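PDB 5N7Q: putative cathepsin d from Ixodes ricinus, which probably cleaves proteins as an aspartic endopeptidase of the pepsin-like A1 family and is inhibited by pepstatin A. Local coordinates for residues Tyr19-Phe31 and Phe87-Lys99. Sequence-based numbering, arbitrary orientation. Where two conformers were deposited one is given.
Sequences YGPISIGTPPQDF and FISKDVCRIGSAK
Arg94 reaches across from its strand to Ser23 and on to the turn after it, ending on the carbonyl of Gly25. With CG beside the backbone N (chi1 -59°) and the chain extended from CG to NE, its guanidinium meets Gly25 O end-on. Arg94 NH1 lies 2.7 Å from Gly25 O in the carbonyl plane, whereas Arg94 NH2, 2.9 Å from the same oxygen, approaches from above that plane. Arg94 NH1 also donates to Ser23 OG, 3.1 Å away and tilted from the guanidinium plane. Pro28 CG sits 3.7 Å above the guanidinium plane of Arg94, nearer the edge than the middle, so an aliphatic group covers one face of the cation while its edge is bonded.

Beneath it, Ser23 and Arg94 form an antiparallel hydrogen-bonded pair, and Gly25 N continues the pairing to Val92 O. On the face bearing Ile24 and Cys93 the contacts are mainly apolar: Ile24 CD1 packs 3.9 Å from Cys93 SG, and Asp91 CB meets Ile24 CG2. Ile22 CG2 touches Ile95 CG1. Asp91 lays its carboxylate against Gly25, with Asp91 OD2 3.4 Å from Gly25 CA; Thr67, Ser65 and Tyr60 hold its oxygens. A water joins Pro21 O to Gly96 N, in the type II' turn from Ile95 to Ala98.

Strand 17-24, hairpinned to 29-36, is thus joined to strand 82-95 in the N-terminal lobe of the bilobal, all-beta pepsin fold.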
ATOM      1  N   TYR A  19      -4.750   7.674   2.392  1.00  9.38           N
ATOM      2  CA  TYR A  19      -5.720   7.833   1.310  1.00  9.60           C
ATOM      3  C   TYR A  19      -5.753   9.250   0.817  1.00  9.04           C
ATOM      4  O   TYR A  19      -5.370  10.195   1.533  1.00  9.16           O
ATOM      5  CB  TYR A  19      -7.112   7.391   1.768  1.00 10.34           C
ATOM      6  CG  TYR A  19      -7.512   7.950   3.101  1.00 11.60           C
ATOM      7  CD1 TYR A  19      -7.107   7.303   4.271  1.00 13.23           C
ATOM      8  CD2 TYR A  19      -8.317   9.093   3.218  1.00 12.15           C
ATOM      9  CE1 TYR A  19      -7.444   7.778   5.511  1.00 14.39           C
ATOM     10  CE2 TYR A  19      -8.675   9.569   4.484  1.00 13.46           C
ATOM     11  CZ  TYR A  19      -8.219   8.903   5.610  1.00 14.13           C
ATOM     12  OH  TYR A  19      -8.523   9.279   6.902  1.00 16.14           O
ATOM     13  N   GLY A  20      -6.169   9.405  -0.438  1.00  8.33           N
ATOM     14  CA  GLY A  20      -6.171  10.722  -1.073  1.00  8.26           C
ATOM     15  C   GLY A  20      -7.358  10.942  -1.991  1.00  8.24           C
ATOM     16  O   GLY A  20      -8.063   9.992  -2.363  1.00  8.00           O
ATOM     17  N   PRO A  21      -7.582  12.181  -2.368  1.00  8.77           N
ATOM     18  CA  PRO A  21      -8.704  12.523  -3.217  1.00  9.00           C
ATOM     19  C   PRO A  21      -8.556  12.197  -4.703  1.00  9.32           C
ATOM     20  O   PRO A  21      -7.484  12.329  -5.277  1.00  8.91           O
ATOM     21  CB  PRO A  21      -8.809  14.034  -3.028  1.00  9.07           C
ATOM     22  CG  PRO A  21      -7.393  14.449  -2.837  1.00  9.15           C
ATOM     23  CD  PRO A  21      -6.835  13.381  -1.954  1.00  8.91           C
ATOM     24  N   ILE A  22      -9.675  11.778  -5.293  1.00  8.69           N
ATOM     25  CA  ILE A  22      -9.790  11.659  -6.750  1.00  9.32           C
ATOM     26  C   ILE A  22     -11.169  12.155  -7.113  1.00  9.61           C
ATOM     27  O   ILE A  22     -12.015  12.283  -6.253  1.00 10.62           O
ATOM     28  CB  ILE A  22      -9.563  10.223  -7.310  1.00  9.74           C
ATOM     29  CG1 ILE A  22     -10.658   9.228  -6.880  1.00  9.92           C
ATOM     30  CG2 ILE A  22      -8.172   9.711  -6.926  1.00  9.69           C
ATOM     31  CD1 ILE A  22     -10.608   7.870  -7.576  1.00 10.44           C
ATOM     32  N   SER A  23     -11.366  12.405  -8.395  1.00  9.80           N
ATOM     33  CA  SER A  23     -12.735  12.563  -8.892  1.00 10.89           C
ATOM     34  C   SER A  23     -12.981  11.700 -10.081  1.00 11.14           C
ATOM     35  O   SER A  23     -12.048  11.298 -10.798  1.00 11.07           O
ATOM     36  CB  SER A  23     -13.071  14.027  -9.211  1.00 11.28           C
ATOM     37  OG  SER A  23     -12.477  14.492 -10.406  1.00 11.73           O
ATOM     38  N   ILE A  24     -14.273  11.400 -10.278  1.00 11.06           N
ATOM     39  CA  ILE A  24     -14.745  10.619 -11.406  1.00 11.39           C
ATOM     40  C   ILE A  24     -15.875  11.403 -12.062  1.00 11.14           C
ATOM     41  O   ILE A  24     -16.739  11.933 -11.379  1.00 11.03           O
ATOM     42  CB  ILE A  24     -15.288   9.244 -10.965  1.00 11.55           C
ATOM     43  CG1 ILE A  24     -14.273   8.459 -10.104  1.00 11.48           C
ATOM     44  CG2 ILE A  24     -15.766   8.430 -12.162  1.00 11.21           C
ATOM     45  CD1 ILE A  24     -13.046   7.900 -10.800  1.00 11.92           C
ATOM     46  N   GLY A  25     -15.889  11.432 -13.390  1.00 10.73           N
ATOM     47  CA  GLY A  25     -17.102  11.839 -14.133  1.00 11.89           C
ATOM     48  C   GLY A  25     -17.139  13.315 -14.416  1.00 11.40           C
ATOM     49  O   GLY A  25     -16.258  14.086 -14.020  1.00 12.02           O
ATOM     50  N   THR A  26     -18.190  13.695 -15.140  1.00 11.97           N
ATOM     51  CA  THR A  26     -18.366  15.060 -15.645  1.00 13.03           C
ATOM     52  C   THR A  26     -19.818  15.477 -15.358  1.00 12.50           C
ATOM     53  O   THR A  26     -20.720  14.897 -15.924  1.00 12.65           O
ATOM     54  CB  THR A  26     -18.099  15.127 -17.158  1.00 13.16           C
ATOM     55  OG1 THR A  26     -16.818  14.517 -17.434  1.00 12.94           O
ATOM     56  CG2 THR A  26     -18.098  16.542 -17.638  1.00 14.06           C
ATOM     57  N   PRO A  27     -20.060  16.429 -14.462  1.00 13.27           N
ATOM     58  CA  PRO A  27     -19.042  17.115 -13.670  1.00 13.47           C
ATOM     59  C   PRO A  27     -18.404  16.188 -12.624  1.00 12.86           C
ATOM     60  O   PRO A  27     -18.909  15.092 -12.399  1.00 12.10           O
ATOM     61  CB  PRO A  27     -19.840  18.230 -12.974  1.00 14.91           C
ATOM     62  CG  PRO A  27     -21.228  17.721 -12.919  1.00 14.51           C
ATOM     63  CD  PRO A  27     -21.423  16.903 -14.153  1.00 14.45           C
ATOM     64  N   PRO A  28     -17.316  16.642 -11.986  1.00 12.25           N
ATOM     65  CA  PRO A  28     -16.592  15.763 -11.055  1.00 12.12           C
ATOM     66  C   PRO A  28     -17.401  15.304  -9.852  1.00 11.97           C
ATOM     67  O   PRO A  28     -18.105  16.105  -9.212  1.00 12.98           O
ATOM     68  CB  PRO A  28     -15.406  16.630 -10.611  1.00 12.00           C
ATOM     69  CG  PRO A  28     -15.209  17.589 -11.743  1.00 12.38           C
ATOM     70  CD  PRO A  28     -16.596  17.905 -12.203  1.00 12.23           C
ATOM     71  N   GLN A  29     -17.327  14.011  -9.567  1.00 10.73           N
ATOM     72  CA  GLN A  29     -17.809  13.422  -8.326  1.00 10.24           C
ATOM     73  C   GLN A  29     -16.590  13.042  -7.499  1.00 10.38           C
ATOM     74  O   GLN A  29     -15.712  12.334  -7.980  1.00 10.69           O
ATOM     75  CB  GLN A  29     -18.648  12.197  -8.598  1.00 10.10           C
ATOM     76  CG  GLN A  29     -19.889  12.509  -9.434  1.00 10.47           C
ATOM     77  CD  GLN A  29     -20.674  11.262  -9.796  1.00 10.67           C
ATOM     78  OE1 GLN A  29     -20.850  10.354  -8.969  1.00 11.08           O
ATOM     79  NE2 GLN A  29     -21.187  11.226 -11.024  1.00 11.84           N
ATOM     80  N   ASP A  30     -16.564  13.499  -6.257  1.00 10.63           N
ATOM     81  CA  ASP A  30     -15.343  13.410  -5.423  1.00 10.98           C
ATOM     82  C   ASP A  30     -15.339  12.181  -4.496  1.00 10.70           C
ATOM     83  O   ASP A  30     -16.355  11.810  -3.928  1.00 11.00           O
ATOM     84  CB  ASP A  30     -15.199  14.674  -4.603  1.00 12.15           C
ATOM     85  CG  ASP A  30     -14.902  15.897  -5.437  1.00 13.89           C
ATOM     86  OD1 ASP A  30     -14.250  15.800  -6.486  1.00 16.01           O
ATOM     87  OD2 ASP A  30     -15.324  17.001  -5.001  1.00 18.07           O
ATOM     88  N   PHE A  31     -14.154  11.575  -4.358  1.00  9.77           N
ATOM     89  CA  PHE A  31     -13.941  10.401  -3.499  1.00  9.47           C
ATOM     90  C   PHE A  31     -12.592  10.464  -2.829  1.00  9.19           C
ATOM     91  O   PHE A  31     -11.729  11.282  -3.192  1.00  9.38           O
ATOM     92  CB  PHE A  31     -13.985   9.115  -4.338  1.00  9.20           C
ATOM     93  CG  PHE A  31     -15.248   8.975  -5.147  1.00  9.17           C
ATOM     94  CD1 PHE A  31     -15.374   9.536  -6.420  1.00  9.09           C
ATOM     95  CD2 PHE A  31     -16.324   8.293  -4.610  1.00  9.55           C
ATOM     96  CE1 PHE A  31     -16.579   9.438  -7.105  1.00  9.47           C
ATOM     97  CE2 PHE A  31     -17.512   8.189  -5.297  1.00  9.77           C
ATOM     98  CZ  PHE A  31     -17.636   8.758  -6.544  1.00  9.54           C
ATOM     99  N   PHE A  87     -20.011  -4.349 -10.657  1.00  9.90           N
ATOM    100  CA  PHE A  87     -19.891  -4.340 -12.118  1.00  9.96           C
ATOM    101  C   PHE A  87     -18.998  -3.219 -12.588  1.00  9.84           C
ATOM    102  O   PHE A  87     -18.865  -2.185 -11.916  1.00  9.67           O
ATOM    103  CB  PHE A  87     -21.285  -4.237 -12.775  1.00  9.93           C
ATOM    104  CG  PHE A  87     -22.031  -2.983 -12.421  1.00  9.70           C
ATOM    105  CD1 PHE A  87     -22.807  -2.915 -11.266  1.00  9.85           C
ATOM    106  CD2 PHE A  87     -21.933  -1.849 -13.218  1.00  9.83           C
ATOM    107  CE1 PHE A  87     -23.481  -1.742 -10.936  1.00 10.07           C
ATOM    108  CE2 PHE A  87     -22.602  -0.687 -12.884  1.00 10.10           C
ATOM    109  CZ  PHE A  87     -23.375  -0.625 -11.751  1.00 10.43           C
ATOM    110  N   ILE A  88     -18.423  -3.399 -13.781  1.00  9.38           N
ATOM    111  CA  ILE A  88     -17.505  -2.429 -14.347  1.00 10.41           C
ATOM    112  C   ILE A  88     -18.247  -1.299 -15.077  1.00  9.90           C
ATOM    113  O   ILE A  88     -19.290  -1.537 -15.739  1.00 10.32           O
ATOM    114  CB  ILE A  88     -16.533  -3.109 -15.331  1.00 10.58           C
ATOM    115  CG1 ILE A  88     -15.702  -4.188 -14.611  1.00 11.15           C
ATOM    116  CG2 ILE A  88     -15.617  -2.088 -15.996  1.00 10.76           C
ATOM    117  CD1 ILE A  88     -14.733  -3.653 -13.581  1.00 11.73           C
ATOM    118  N   SER A  89     -17.731  -0.079 -14.944  1.00  9.74           N
ATOM    119  CA  SER A  89     -18.138   1.085 -15.760  1.00  9.92           C
ATOM    120  C   SER A  89     -16.874   1.804 -16.198  1.00 10.14           C
ATOM    121  O   SER A  89     -15.770   1.405 -15.828  1.00 10.02           O
ATOM    122  CB  SER A  89     -19.054   2.015 -14.949  1.00 10.14           C
ATOM    123  OG  SER A  89     -20.281   1.346 -14.647  1.00 10.43           O
ATOM    124  N   LYS A  90     -17.021   2.828 -17.025  1.00 10.06           N
ATOM    125  CA  LYS A  90     -15.872   3.601 -17.507  1.00 11.47           C
ATOM    126  C   LYS A  90     -16.197   5.072 -17.462  1.00 11.07           C
ATOM    127  O   LYS A  90     -17.317   5.482 -17.795  1.00 10.85           O
ATOM    128  CB  LYS A  90     -15.566   3.141 -18.940  1.00 13.22           C
ATOM    129  CG  LYS A  90     -14.346   3.720 -19.649  1.00 15.65           C
ATOM    130  CD  LYS A  90     -13.870   2.810 -20.810  1.00 17.09           C
ATOM    131  CE  LYS A  90     -14.958   2.547 -21.854  1.00 19.10           C
ATOM    132  NZ  LYS A  90     -14.440   1.855 -23.087  1.00 20.79           N
ATOM    133  N   ASP A  91     -15.247   5.901 -17.042  1.00 10.69           N
ATOM    134  CA  ASP A  91     -15.481   7.343 -16.966  1.00 10.38           C
ATOM    135  C   ASP A  91     -14.130   8.042 -16.873  1.00 10.69           C
ATOM    136  O   ASP A  91     -13.079   7.382 -16.780  1.00 10.80           O
ATOM    137  CB  ASP A  91     -16.394   7.696 -15.767  1.00 10.91           C
ATOM    138  CG  ASP A  91     -17.274   8.901 -16.026  1.00 10.80           C
ATOM    139  OD1 ASP A  91     -16.848   9.776 -16.820  1.00 11.36           O
ATOM    140  OD2 ASP A  91     -18.355   9.009 -15.418  1.00 11.41           O
ATOM    141  N   VAL A  92     -14.166   9.358 -16.918  1.00 10.43           N
ATOM    142  CA  VAL A  92     -12.997  10.194 -16.658  0.50 10.54           C
ATOM    143  C   VAL A  92     -12.595  10.068 -15.189  1.00 10.65           C
ATOM    144  O   VAL A  92     -13.454  10.122 -14.325  1.00 11.62           O
ATOM    145  CB  VAL A  92     -13.327  11.675 -16.965  0.50 10.73           C
ATOM    146  CG1 VAL A  92     -12.188  12.599 -16.530  0.50 10.66           C
ATOM    147  CG2 VAL A  92     -13.626  11.867 -18.451  0.50 10.55           C
ATOM    148  N   CYS A  93     -11.290   9.928 -14.917  1.00 10.34           N
ATOM    149  CA  CYS A  93     -10.726   9.872 -13.554  1.00 10.69           C
ATOM    150  C   CYS A  93      -9.684  10.981 -13.437  1.00 10.66           C
ATOM    151  O   CYS A  93      -8.824  11.116 -14.314  1.00 11.39           O
ATOM    152  CB  CYS A  93     -10.048   8.523 -13.310  1.00 10.86           C
ATOM    153  SG  CYS A  93      -9.234   8.356 -11.689  1.00 12.16           S
ATOM    154  N   ARG A  94      -9.807  11.803 -12.401  1.00 10.37           N
ATOM    155  CA  ARG A  94      -8.882  12.914 -12.178  1.00 10.68           C
ATOM    156  C   ARG A  94      -8.075  12.727 -10.914  1.00 10.74           C
ATOM    157  O   ARG A  94      -8.618  12.449  -9.844  1.00 10.95           O
ATOM    158  CB  ARG A  94      -9.637  14.245 -12.079  1.00 11.21           C
ATOM    159  CG  ARG A  94     -10.428  14.555 -13.322  1.00 12.57           C
ATOM    160  CD  ARG A  94     -11.119  15.897 -13.215  1.00 13.66           C
ATOM    161  NE  ARG A  94     -12.134  16.041 -14.239  1.00 15.52           N
ATOM    162  CZ  ARG A  94     -13.310  15.409 -14.238  1.00 15.70           C
ATOM    163  NH1 ARG A  94     -13.662  14.562 -13.254  1.00 15.31           N
ATOM    164  NH2 ARG A  94     -14.167  15.650 -15.227  1.00 16.03           N
ATOM    165  N   ILE A  95      -6.770  12.940 -11.071  1.00 10.94           N
ATOM    166  CA  ILE A  95      -5.797  12.985  -9.986  1.00 11.30           C
ATOM    167  C   ILE A  95      -5.031  14.299 -10.138  1.00 11.17           C
ATOM    168  O   ILE A  95      -4.361  14.516 -11.147  1.00 12.04           O
ATOM    169  CB  ILE A  95      -4.795  11.827 -10.063  1.00 11.43           C
ATOM    170  CG1 ILE A  95      -5.515  10.486  -9.889  1.00 11.50           C
ATOM    171  CG2 ILE A  95      -3.673  12.031  -9.045  1.00 12.52           C
ATOM    172  CD1 ILE A  95      -4.643   9.282 -10.191  1.00 11.72           C
ATOM    173  N   GLY A  96      -5.222  15.211  -9.193  1.00 12.67           N
ATOM    174  CA  GLY A  96      -4.707  16.568  -9.340  1.00 13.30           C
ATOM    175  C   GLY A  96      -5.182  17.150 -10.664  1.00 13.96           C
ATOM    176  O   GLY A  96      -6.384  17.079 -10.967  1.00 13.49           O
ATOM    177  N   SER A  97      -4.262  17.685 -11.457  1.00 14.04           N
ATOM    178  CA  SER A  97      -4.600  18.260 -12.760  1.00 14.33           C
ATOM    179  C   SER A  97      -4.561  17.236 -13.897  1.00 13.74           C
ATOM    180  O   SER A  97      -4.780  17.590 -15.061  1.00 14.10           O
ATOM    181  CB  SER A  97      -3.677  19.455 -13.066  1.00 15.44           C
ATOM    182  OG  SER A  97      -2.366  19.004 -13.311  1.00 18.78           O
ATOM    183  N   ALA A  98      -4.317  15.963 -13.587  1.00 12.89           N
ATOM    184  CA  ALA A  98      -4.336  14.918 -14.601  1.00 13.09           C
ATOM    185  C   ALA A  98      -5.778  14.516 -14.880  1.00 13.33           C
ATOM    186  O   ALA A  98      -6.512  14.237 -13.946  1.00 13.41           O
ATOM    187  CB  ALA A  98      -3.544  13.700 -14.161  1.00 13.40           C
ATOM    188  N   LYS A  99      -6.129  14.479 -16.155  1.00 13.21           N
ATOM    189  CA  LYS A  99      -7.455  14.041 -16.623  1.00 14.98           C
ATOM    190  C   LYS A  99      -7.271  12.755 -17.398  1.00 13.79           C
ATOM    191  O   LYS A  99      -6.787  12.765 -18.531  1.00 14.18           O
ATOM    192  CB  LYS A  99      -8.096  15.083 -17.535  1.00 18.04           C
ATOM    193  CG  LYS A  99      -8.129  16.482 -16.969  1.00 22.93           C
ATOM    194  CD  LYS A  99      -9.375  16.766 -16.161  1.00 26.98           C
ATOM    195  CE  LYS A  99      -9.511  18.255 -15.868  1.00 29.62           C
ATOM    196  NZ  LYS A  99     -10.932  18.694 -15.835  1.00 31.57           N
TER
HETATM  197  O   HOH W   1      -6.351  14.827  -6.545  1.00 14.33           O